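Local coordinates for protein putative Chlorite dismutase TA0507 (Thermoplasma acidophilum, PDB 3DTZ) that probably binds heme and may act as an oxidoreductase, as a putative member of the chlorite dismutase family, in a five-chain assembly, at residues 62-67 and 92-97; 68-73 and 138-143; 126-131 and 180-185. One frame throughout, in Å; residues are numbered along the deposited sequence.

Contact 1 of 3, residues 62-67 and 92-97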
loop_
_atom_site.group_PDB
_atom_site.type_symbol
_atom_site.label_atom_id
_atom_site.label_comp_id
_atom_site.label_asym_id
_atom_site.label_seq_id
_atom_site.Cartn_x
_atom_site.Cartn_y
_atom_site.Cartn_z
ATOM N N PRO D 62 9.939 26.377 27.352
ATOM C CA PRO D 62 9.771 25.575 28.572
ATOM C C PRO D 62 8.559 24.654 28.462
ATOM O O PRO D 62 8.472 23.646 29.154
ATOM C CB PRO D 62 9.508 26.630 29.650
ATOM C CG PRO D 62 9.013 27.805 28.907
ATOM C CD PRO D 62 9.805 27.812 27.644
ATOM N N GLY D 63 7.655 24.976 27.553
ATOM C CA GLY D 63 6.476 24.141 27.339
ATOM C C GLY D 63 6.775 22.752 26.776
ATOM O O GLY D 63 5.926 21.857 26.877
ATOM N N TYR D 64 7.950 22.574 26.168
ATOM C CA TYR D 64 8.357 21.238 25.705
ATOM C C TYR D 64 9.027 20.487 26.839
ATOM O O TYR D 64 10.100 20.875 27.305
ATOM C CB TYR D 64 9.247 21.278 24.462
ATOM C CG TYR D 64 8.513 21.883 23.280
ATOM C CD1 TYR D 64 7.405 21.226 22.709
ATOM C CD2 TYR D 64 8.911 23.100 22.747
ATOM C CE1 TYR D 64 6.725 21.785 21.623
ATOM C CE2 TYR D 64 8.242 23.672 21.689
ATOM C CZ TYR D 64 7.152 23.022 21.128
ATOM O OH TYR D 64 6.486 23.623 20.088
ATOM N N ILE D 65 8.378 19.405 27.255
ATOM C CA ILE D 65 8.851 18.574 28.362
ATOM C C ILE D 65 10.116 17.777 27.973
ATOM O O ILE D 65 11.096 17.716 28.751
ATOM C CB ILE D 65 7.710 17.674 28.885
ATOM C CG1 ILE D 65 6.585 18.586 29.446
ATOM C CG2 ILE D 65 8.257 16.638 29.927
ATOM C CD1 ILE D 65 5.253 17.876 29.809
ATOM N N ASN D 66 10.110 17.216 26.757
ATOM C CA ASN D 66 11.293 16.562 26.213
ATOM C C ASN D 66 11.351 16.734 24.699
ATOM O O ASN D 66 10.335 17.067 24.042
ATOM C CB ASN D 66 11.407 15.064 26.654
ATOM C CG ASN D 66 10.387 14.157 25.981
ATOM O OD1 ASN D 66 9.299 14.586 25.594
ATOM N ND2 ASN D 66 10.750 12.888 25.821
ATOM N N PHE D 67 12.571 16.561 24.181
ATOM C CA PHE D 67 12.790 16.505 22.728
ATOM C C PHE D 67 14.073 15.719 22.525
ATOM O O PHE D 67 15.142 16.093 23.039
ATOM C CB PHE D 67 12.963 17.903 22.121
ATOM C CG PHE D 67 13.458 17.859 20.710
ATOM C CD1 PHE D 67 12.618 17.379 19.703
ATOM C CD2 PHE D 67 14.769 18.196 20.405
ATOM C CE1 PHE D 67 13.062 17.289 18.364
ATOM C CE2 PHE D 67 15.235 18.117 19.071
ATOM C CZ PHE D 67 14.386 17.670 18.068
ATOM N N ILE D 92 1.239 21.328 17.666
ATOM C CA ILE D 92 1.074 21.601 16.219
ATOM C C ILE D 92 2.218 22.515 15.715
ATOM O O ILE D 92 2.767 22.305 14.621
ATOM C CB ILE D 92 -0.344 22.135 15.871
ATOM C CG1 ILE D 92 -0.465 22.385 14.345
ATOM C CG2 ILE D 92 -0.708 23.386 16.651
ATOM C CD1 ILE D 92 -0.280 21.132 13.548
ATOM N N LEU D 93 2.611 23.488 16.533
ATOM C CA LEU D 93 3.766 24.367 16.189
ATOM C C LEU D 93 5.072 23.588 15.988
ATOM O O LEU D 93 5.865 23.874 15.059
ATOM C CB LEU D 93 3.951 25.438 17.269
ATOM C CG LEU D 93 2.939 26.578 17.175
ATOM C CD1 LEU D 93 3.006 27.417 18.416
ATOM C CD2 LEU D 93 3.192 27.434 15.907
ATOM N N ALA D 94 5.280 22.595 16.843
ATOM C CA ALA D 94 6.475 21.740 16.767
ATOM C C ALA D 94 6.436 20.919 15.487
ATOM O O ALA D 94 7.415 20.866 14.762
ATOM C CB ALA D 94 6.537 20.823 17.974
ATOM N N LYS D 95 5.280 20.320 15.191
ATOM C CA LYS D 95 5.166 19.506 13.958
ATOM C C LYS D 95 5.444 20.382 12.726
ATOM O O LYS D 95 6.185 19.998 11.822
ATOM C CB LYS D 95 3.799 18.811 13.880
ATOM C CG LYS D 95 3.566 18.005 12.551
ATOM C CD LYS D 95 2.863 18.907 11.515
ATOM C CE LYS D 95 2.578 18.144 10.188
ATOM N NZ LYS D 95 1.718 18.992 9.318
ATOM N N GLU D 96 4.892 21.580 12.707
ATOM C CA GLU D 96 5.073 22.467 11.544
ATOM C C GLU D 96 6.513 22.952 11.403
ATOM O O GLU D 96 7.004 23.088 10.288
ATOM C CB GLU D 96 4.153 23.661 11.631
ATOM C CG GLU D 96 2.707 23.248 11.362
ATOM C CD GLU D 96 1.715 24.321 11.726
ATOM O OE1 GLU D 96 2.030 25.239 12.541
ATOM O OE2 GLU D 96 0.599 24.212 11.193
ATOM N N ARG D 97 7.155 23.180 12.544
ATOM C CA ARG D 97 8.545 23.605 12.574
ATOM C C ARG D 97 9.468 22.526 11.984
ATOM O O ARG D 97 10.337 22.824 11.148
ATOM C CB ARG D 97 8.954 23.888 14.026
ATOM C CG ARG D 97 10.448 24.236 14.223
ATOM C CD ARG D 97 10.786 25.597 13.652
ATOM N NE ARG D 97 12.181 25.971 13.958
ATOM C CZ ARG D 97 13.233 25.486 13.301
ATOM N NH1 ARG D 97 13.052 24.634 12.304
ATOM N NH2 ARG D 97 14.460 25.867 13.620
#

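Contact 2 of 3, residues 68-73 and 138-143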
loop_
_atom_site.group_PDB
_atom_site.type_symbol
_atom_site.label_atom_id
_atom_site.label_comp_id
_atom_site.label_asym_id
_atom_site.label_seq_id
_atom_site.Cartn_x
_atom_site.Cartn_y
_atom_site.Cartn_z
ATOM N N HIS D 68 13.970 14.609 21.808
ATOM C CA HIS D 68 15.145 13.775 21.530
ATOM C C HIS D 68 15.166 13.397 20.042
ATOM O O HIS D 68 14.115 13.206 19.444
ATOM C CB HIS D 68 15.135 12.511 22.395
ATOM C CG HIS D 68 15.054 12.793 23.869
ATOM N ND1 HIS D 68 16.004 13.539 24.531
ATOM C CD2 HIS D 68 14.155 12.410 24.810
ATOM C CE1 HIS D 68 15.670 13.644 25.810
ATOM N NE2 HIS D 68 14.548 12.974 26.001
ATOM N N ILE D 69 16.367 13.247 19.501
ATOM C CA ILE D 69 16.552 12.852 18.099
ATOM C C ILE D 69 17.194 11.449 18.105
ATOM O O ILE D 69 18.043 11.185 18.960
ATOM C CB ILE D 69 17.469 13.865 17.341
ATOM C CG1 ILE D 69 16.932 15.294 17.516
ATOM C CG2 ILE D 69 17.480 13.490 15.842
ATOM C CD1 ILE D 69 17.872 16.392 17.038
ATOM N N TYR D 70 16.808 10.583 17.160
ATOM C CA TYR D 70 17.380 9.236 17.034
ATOM C C TYR D 70 17.767 8.945 15.585
ATOM O O TYR D 70 17.063 9.334 14.651
ATOM C CB TYR D 70 16.374 8.164 17.461
ATOM C CG TYR D 70 15.950 8.349 18.878
ATOM C CD1 TYR D 70 14.865 9.178 19.191
ATOM C CD2 TYR D 70 16.672 7.753 19.909
ATOM C CE1 TYR D 70 14.497 9.400 20.532
ATOM C CE2 TYR D 70 16.321 7.957 21.251
ATOM C CZ TYR D 70 15.225 8.768 21.548
ATOM O OH TYR D 70 14.862 8.961 22.847
ATOM N N ARG D 71 18.896 8.265 15.430
ATOM C CA ARG D 71 19.272 7.618 14.171
ATOM C C ARG D 71 18.382 6.383 14.039
ATOM O O ARG D 71 17.940 5.830 15.047
ATOM C CB ARG D 71 20.737 7.176 14.247
ATOM C CG ARG D 71 21.722 8.365 14.401
ATOM C CD ARG D 71 22.992 7.973 15.151
ATOM N NE ARG D 71 23.823 7.017 14.399
ATOM C CZ ARG D 71 24.912 6.445 14.903
ATOM N NH1 ARG D 71 25.308 6.731 16.158
ATOM N NH2 ARG D 71 25.624 5.606 14.149
ATOM N N SER D 72 18.108 5.963 12.808
ATOM C CA SER D 72 17.148 4.911 12.557
ATOM C C SER D 72 17.817 3.675 12.020
ATOM O O SER D 72 18.598 3.760 11.070
ATOM C CB SER D 72 16.097 5.419 11.542
ATOM O OG SER D 72 15.348 4.357 10.928
ATOM N N TYR D 73 17.467 2.523 12.586
ATOM C CA TYR D 73 17.879 1.245 12.039
ATOM C C TYR D 73 17.138 0.885 10.724
ATOM O O TYR D 73 17.664 0.140 9.908
ATOM C CB TYR D 73 17.711 0.132 13.085
ATOM C CG TYR D 73 18.838 0.100 14.088
ATOM C CD1 TYR D 73 18.824 0.924 15.216
ATOM C CD2 TYR D 73 19.956 -0.713 13.878
ATOM C CE1 TYR D 73 19.897 0.893 16.146
ATOM C CE2 TYR D 73 21.036 -0.732 14.792
ATOM C CZ TYR D 73 20.979 0.065 15.926
ATOM O OH TYR D 73 22.019 0.072 16.833
ATOM N N ARG D 138 19.953 4.894 25.558
ATOM C CA ARG D 138 20.660 4.872 24.291
ATOM C C ARG D 138 19.742 4.510 23.108
ATOM O O ARG D 138 20.008 4.926 21.985
ATOM C CB ARG D 138 21.816 3.870 24.356
ATOM C CG ARG D 138 22.460 3.538 22.988
ATOM C CD ARG D 138 23.662 2.607 23.138
ATOM N NE ARG D 138 24.797 3.381 23.638
ATOM C CZ ARG D 138 25.992 3.485 23.051
ATOM N NH1 ARG D 138 26.297 2.817 21.938
ATOM N NH2 ARG D 138 26.919 4.240 23.627
ATOM N N TYR D 139 18.693 3.736 23.369
ATOM C CA TYR D 139 17.773 3.298 22.311
ATOM C C TYR D 139 16.321 3.674 22.610
ATOM O O TYR D 139 15.945 3.908 23.765
ATOM C CB TYR D 139 17.838 1.777 22.095
ATOM C CG TYR D 139 19.217 1.280 21.819
ATOM C CD1 TYR D 139 19.776 1.400 20.544
ATOM C CD2 TYR D 139 19.976 0.709 22.838
ATOM C CE1 TYR D 139 21.091 0.945 20.289
ATOM C CE2 TYR D 139 21.253 0.237 22.604
ATOM C CZ TYR D 139 21.810 0.364 21.339
ATOM O OH TYR D 139 23.090 -0.098 21.139
ATOM N N PHE D 140 15.520 3.695 21.553
ATOM C CA PHE D 140 14.118 4.106 21.623
ATOM C C PHE D 140 13.338 3.166 20.709
ATOM O O PHE D 140 13.792 2.868 19.589
ATOM C CB PHE D 140 14.022 5.527 21.085
ATOM C CG PHE D 140 12.639 6.130 21.101
ATOM C CD1 PHE D 140 11.955 6.355 22.298
ATOM C CD2 PHE D 140 12.047 6.516 19.924
ATOM C CE1 PHE D 140 10.667 6.934 22.317
ATOM C CE2 PHE D 140 10.778 7.125 19.940
ATOM C CZ PHE D 140 10.102 7.336 21.132
ATOM N N VAL D 141 12.175 2.723 21.176
ATOM C CA VAL D 141 11.285 1.895 20.356
ATOM C C VAL D 141 9.933 2.564 20.416
ATOM O O VAL D 141 9.477 2.917 21.490
ATOM C CB VAL D 141 11.139 0.458 20.909
ATOM C CG1 VAL D 141 10.030 -0.338 20.183
ATOM C CG2 VAL D 141 12.485 -0.281 20.847
ATOM N N ALA D 142 9.288 2.716 19.263
ATOM C CA ALA D 142 7.938 3.257 19.231
ATOM C C ALA D 142 7.120 2.428 18.252
ATOM O O ALA D 142 7.602 2.080 17.173
ATOM C CB ALA D 142 7.955 4.715 18.779
ATOM N N TYR D 143 5.893 2.108 18.611
ATOM C CA TYR D 143 5.000 1.621 17.564
ATOM C C TYR D 143 3.542 1.849 17.895
ATOM O O TYR D 143 3.177 1.865 19.087
ATOM C CB TYR D 143 5.245 0.141 17.271
ATOM C CG TYR D 143 5.270 -0.724 18.487
ATOM C CD1 TYR D 143 6.456 -0.880 19.204
ATOM C CD2 TYR D 143 4.131 -1.429 18.905
ATOM C CE1 TYR D 143 6.520 -1.680 20.310
ATOM C CE2 TYR D 143 4.188 -2.248 20.050
ATOM C CZ TYR D 143 5.403 -2.355 20.730
ATOM O OH TYR D 143 5.545 -3.138 21.860
HETATM O O HOH W 1 15.963 6.923 24.536
#

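Contact 3 of 3, residues 126-131 and 180-185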
loop_
_atom_site.group_PDB
_atom_site.type_symbol
_atom_site.label_atom_id
_atom_site.label_comp_id
_atom_site.label_asym_id
_atom_site.label_seq_id
_atom_site.Cartn_x
_atom_site.Cartn_y
_atom_site.Cartn_z
ATOM N N LYS D 126 5.123 7.534 41.165
ATOM C CA LYS D 126 6.069 8.198 40.276
ATOM C C LYS D 126 5.338 9.192 39.400
ATOM O O LYS D 126 4.138 9.031 39.127
ATOM C CB LYS D 126 6.835 7.178 39.426
ATOM C CG LYS D 126 7.679 6.184 40.245
ATOM C CD LYS D 126 8.636 5.410 39.349
ATOM C CE LYS D 126 7.883 4.606 38.312
ATOM N NZ LYS D 126 8.711 4.311 37.100
ATOM N N LYS D 127 6.062 10.219 38.953
ATOM C CA LYS D 127 5.508 11.208 38.014
ATOM C C LYS D 127 6.041 10.907 36.631
ATOM O O LYS D 127 7.263 10.850 36.422
ATOM C CB LYS D 127 5.891 12.638 38.453
ATOM C CG LYS D 127 5.456 12.963 39.852
ATOM C CD LYS D 127 6.199 14.172 40.418
ATOM C CE LYS D 127 5.873 14.373 41.892
ATOM N NZ LYS D 127 6.303 15.722 42.377
ATOM N N LEU D 128 5.132 10.646 35.698
ATOM C CA LEU D 128 5.529 10.347 34.321
ATOM C C LEU D 128 6.441 11.462 33.783
ATOM O O LEU D 128 7.448 11.180 33.137
ATOM C CB LEU D 128 4.308 10.104 33.426
ATOM C CG LEU D 128 4.615 9.601 32.003
ATOM C CD1 LEU D 128 3.434 8.741 31.502
ATOM C CD2 LEU D 128 4.779 10.786 31.066
ATOM N N GLU D 129 6.098 12.706 34.090
ATOM C CA GLU D 129 6.884 13.843 33.631
ATOM C C GLU D 129 8.332 13.762 34.126
ATOM O O GLU D 129 9.255 14.105 33.388
ATOM C CB GLU D 129 6.230 15.138 34.074
ATOM C CG GLU D 129 6.971 16.393 33.602
ATOM C CD GLU D 129 6.273 17.667 33.996
ATOM O OE1 GLU D 129 5.212 17.588 34.643
ATOM O OE2 GLU D 129 6.813 18.752 33.687
ATOM N N ASP D 130 8.536 13.301 35.358
ATOM C CA ASP D 130 9.892 13.157 35.910
ATOM C C ASP D 130 10.703 12.192 35.056
ATOM O O ASP D 130 11.885 12.433 34.783
ATOM C CB ASP D 130 9.861 12.647 37.360
ATOM C CG ASP D 130 9.511 13.724 38.387
ATOM O OD1 ASP D 130 9.479 14.934 38.050
ATOM O OD2 ASP D 130 9.281 13.347 39.577
ATOM N N SER D 131 10.075 11.092 34.628
ATOM C CA SER D 131 10.733 10.110 33.765
ATOM C C SER D 131 11.110 10.748 32.422
ATOM O O SER D 131 12.212 10.529 31.895
ATOM C CB SER D 131 9.785 8.916 33.544
ATOM O OG SER D 131 10.471 7.813 33.018
ATOM N N ARG D 180 12.337 1.971 30.308
ATOM C CA ARG D 180 11.300 2.935 30.673
ATOM C C ARG D 180 10.187 2.784 29.682
ATOM O O ARG D 180 10.408 2.960 28.490
ATOM C CB ARG D 180 11.801 4.378 30.659
ATOM C CG ARG D 180 13.074 4.480 31.448
ATOM C CD ARG D 180 13.234 5.804 32.091
ATOM N NE ARG D 180 13.978 6.734 31.270
ATOM C CZ ARG D 180 15.259 7.061 31.464
ATOM N NH1 ARG D 180 15.974 6.521 32.429
ATOM N NH2 ARG D 180 15.818 7.935 30.666
ATOM N N SER D 181 8.995 2.505 30.206
ATOM C CA SER D 181 7.829 2.203 29.376
ATOM C C SER D 181 6.776 3.297 29.457
ATOM O O SER D 181 6.454 3.776 30.552
ATOM C CB SER D 181 7.218 0.880 29.836
ATOM O OG SER D 181 6.061 0.568 29.092
ATOM N N TYR D 182 6.217 3.668 28.296
ATOM C CA TYR D 182 5.148 4.650 28.238
ATOM C C TYR D 182 4.029 4.168 27.309
ATOM O O TYR D 182 4.274 3.895 26.118
ATOM C CB TYR D 182 5.670 5.990 27.714
ATOM C CG TYR D 182 6.917 6.515 28.374
ATOM C CD1 TYR D 182 6.846 7.293 29.535
ATOM C CD2 TYR D 182 8.164 6.279 27.815
ATOM C CE1 TYR D 182 8.006 7.802 30.132
ATOM C CE2 TYR D 182 9.325 6.786 28.408
ATOM C CZ TYR D 182 9.228 7.539 29.562
ATOM O OH TYR D 182 10.383 8.012 30.129
ATOM N N THR D 183 2.826 4.077 27.858
ATOM C CA THR D 183 1.633 3.794 27.081
ATOM C C THR D 183 0.935 5.116 26.800
ATOM O O THR D 183 0.738 5.948 27.711
ATOM C CB THR D 183 0.663 2.854 27.841
ATOM O OG1 THR D 183 1.298 1.579 28.031
ATOM C CG2 THR D 183 -0.596 2.648 27.031
ATOM N N THR D 184 0.565 5.315 25.544
ATOM C CA THR D 184 -0.090 6.553 25.165
ATOM C C THR D 184 -1.334 6.168 24.368
ATOM O O THR D 184 -1.352 5.102 23.708
ATOM C CB THR D 184 0.828 7.500 24.322
ATOM O OG1 THR D 184 0.924 7.029 22.960
ATOM C CG2 THR D 184 2.231 7.666 24.959
ATOM N N TYR D 185 -2.350 7.017 24.439
ATOM C CA TYR D 185 -3.612 6.715 23.767
ATOM C C TYR D 185 -3.956 7.715 22.685
ATOM O O TYR D 185 -3.648 8.904 22.788
ATOM C CB TYR D 185 -4.762 6.515 24.740
ATOM C CG TYR D 185 -5.109 7.671 25.637
ATOM C CD1 TYR D 185 -4.461 7.847 26.883
ATOM C CD2 TYR D 185 -6.121 8.573 25.286
ATOM C CE1 TYR D 185 -4.802 8.921 27.736
ATOM C CE2 TYR D 185 -6.469 9.653 26.143
ATOM C CZ TYR D 185 -5.818 9.810 27.357
ATOM O OH TYR D 185 -6.180 10.877 28.183
HETATM O O HOH W 2 13.638 10.320 29.464
#

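Contact 1 of 3, residues 62-67 and 92-97
Tyr-64 is the one side chain of 62-67 that crosses to the helix, where it meets Ala-94 and, more lightly, Leu-93. Its CG stands anti to the carbonyl carbon (chi1 -63°), which sends the ring out toward the helix, spanning the 9.1 Å between the CA atoms of Tyr-64 and Ala-94. The far end of the phenol does the touching: Tyr-64 OH lies 3.5 Å from Ala-94 CB, and Tyr-64 CE1 lies 3.8 Å from that methyl, which approaches the ring obliquely. The patch is small, about 90 Å² with both sides summed, and the methyl packs against the hydroxyl end of the ring. Tyr-64 OH lies 4.2 Å from Leu-93 CB, at the margin of the patch. No hydrogen bond joins the two segments; the hydroxyl bonds instead to the carbonyl of Leu-90, one turn back on the same helix, so the ring packs on the helix side while its polar end is satisfied by main chain.

This is helix-on-sheet packing as in the ferredoxin-like alpha+beta modules of the chlorite dismutase family: helix 88-102 and helix 41-60 cover strand 64-72. Phe-58 of helix 41-60 meets the Tyr-64 ring with planes at about 60° and also touches Ala-94; further along the strand, Phe-67 stacks on the same phenylalanine. From the helix, Glu-96 makes a salt bridge to Arg-71 of the second subunit.

Contact 2 of 3, residues 68-73 and 138-143
The strands around Tyr-70 and Phe-140 run across one another rather than side by side, with these two CA atoms 7.6 Å apart and no hydrogen bond directly between the segments. Both strands pair antiparallel with 229-234, so the contact spans the inside of a bend in the curled antiparallel sheet, consistent with the paired ferredoxin-like halves of the chlorite dismutase fold. Aromatic side chains fill the angle. The rings of Tyr-70 and Phe-140 form an offset stack, centroids 4.7 Å apart and planes at 13°. The shift between the rings brings the methylene of Phe-140 over the phenol: Phe-140 CB sits 3.5 Å from the centroid of the Tyr-70 ring, 19° off its normal, a CH-pi contact, and it comes as near as 3.3 Å to Tyr-70 CE2. Phe-140 has CG anti to its own backbone N (chi1 -179°), which lays one face of its ring against Tyr-70 CE1, beyond the methylene. Trp-82 of strand 79-85 stacks on Phe-140 and touches Tyr-70 as well, adding a third ring to the core.

A smaller aromatic meeting lies further along. Tyr-73 OH approaches the edge of the Tyr-139 ring, 3.7 Å from Tyr-139 CE1. That hydroxyl is hydrogen-bonded to Pro-88 O of the third subunit, and the same proline packs on Tyr-139, so the two tyrosines belong to the subunit interface. Back at the stack, one water joins the strands, lying 2.9 Å from Tyr-70 OH and donating to Tyr-139 O at 3.1 Å.

Contact 3 of 3, residues 126-131 and 180-185
Ser-131 and Tyr-182 are brought together by their first torsions: OG of the serine is anti to the backbone N (chi1 -165°), and the tyrosine has CG anti to the carbonyl carbon (chi1 -49°), so that the phenol projects from the strand toward the helix. Here the short helix 128-132 packs on strand 180-185, part of the curled antiparallel sheet of a chlorite dismutase-like fold, where that strand lies between 106-116 and 194-200. Ser-131 OG and Tyr-182 OH are 2.9 Å apart in a hydrogen bond that either could donate; the serine was modelled in two conformers, so the bond may not be made all the time. Tyr-182 OH has a second partner in Glu-199 OE2, so the buried hydroxyl is gripped from two residues whenever the serine bond is in place. Leu-128 meets the edge of the same ring, its CG 4.0 Å from Tyr-182 CD1. A phenylalanine in place of Tyr-182 would probably keep the leucine contact but leave Ser-131 OG and Glu-199 OE2 without their shared mate.

Arg-180 CD lies 3.5 Å from Ser-131 OG. Arg-180 NH2 makes a salt bridge to Glu-199 OE1 and a hydrogen bond to Pro-135 O. A water donates to Ser-131 O at 2.8 Å and accepts a weak bond from Arg-180 NH2 at 3.4 Å.

How the contacts relate
From the N terminus, segment 62-67 of contact 1 runs straight into 68-73 of contact 2 along strand 64-72. The chain turns back through strand 79-85, and contact 1 closes when helix 88-102 lies down on strand 64-72. Contact 2 is still open at that point, so the two cross. Contact 3 opens at helix 128-132, before contact 2 closes by joining strand 64-72 to 139-147, and itself closes where that helix sits on strand 180-185; these two cross as well, while contacts 1 and 3 follow in series. Ile-65 CG2 nevertheless touches Glu-129 CG at 3.9 Å, so contacts 1 and 3 meet. All three lie in or on one curled sheet.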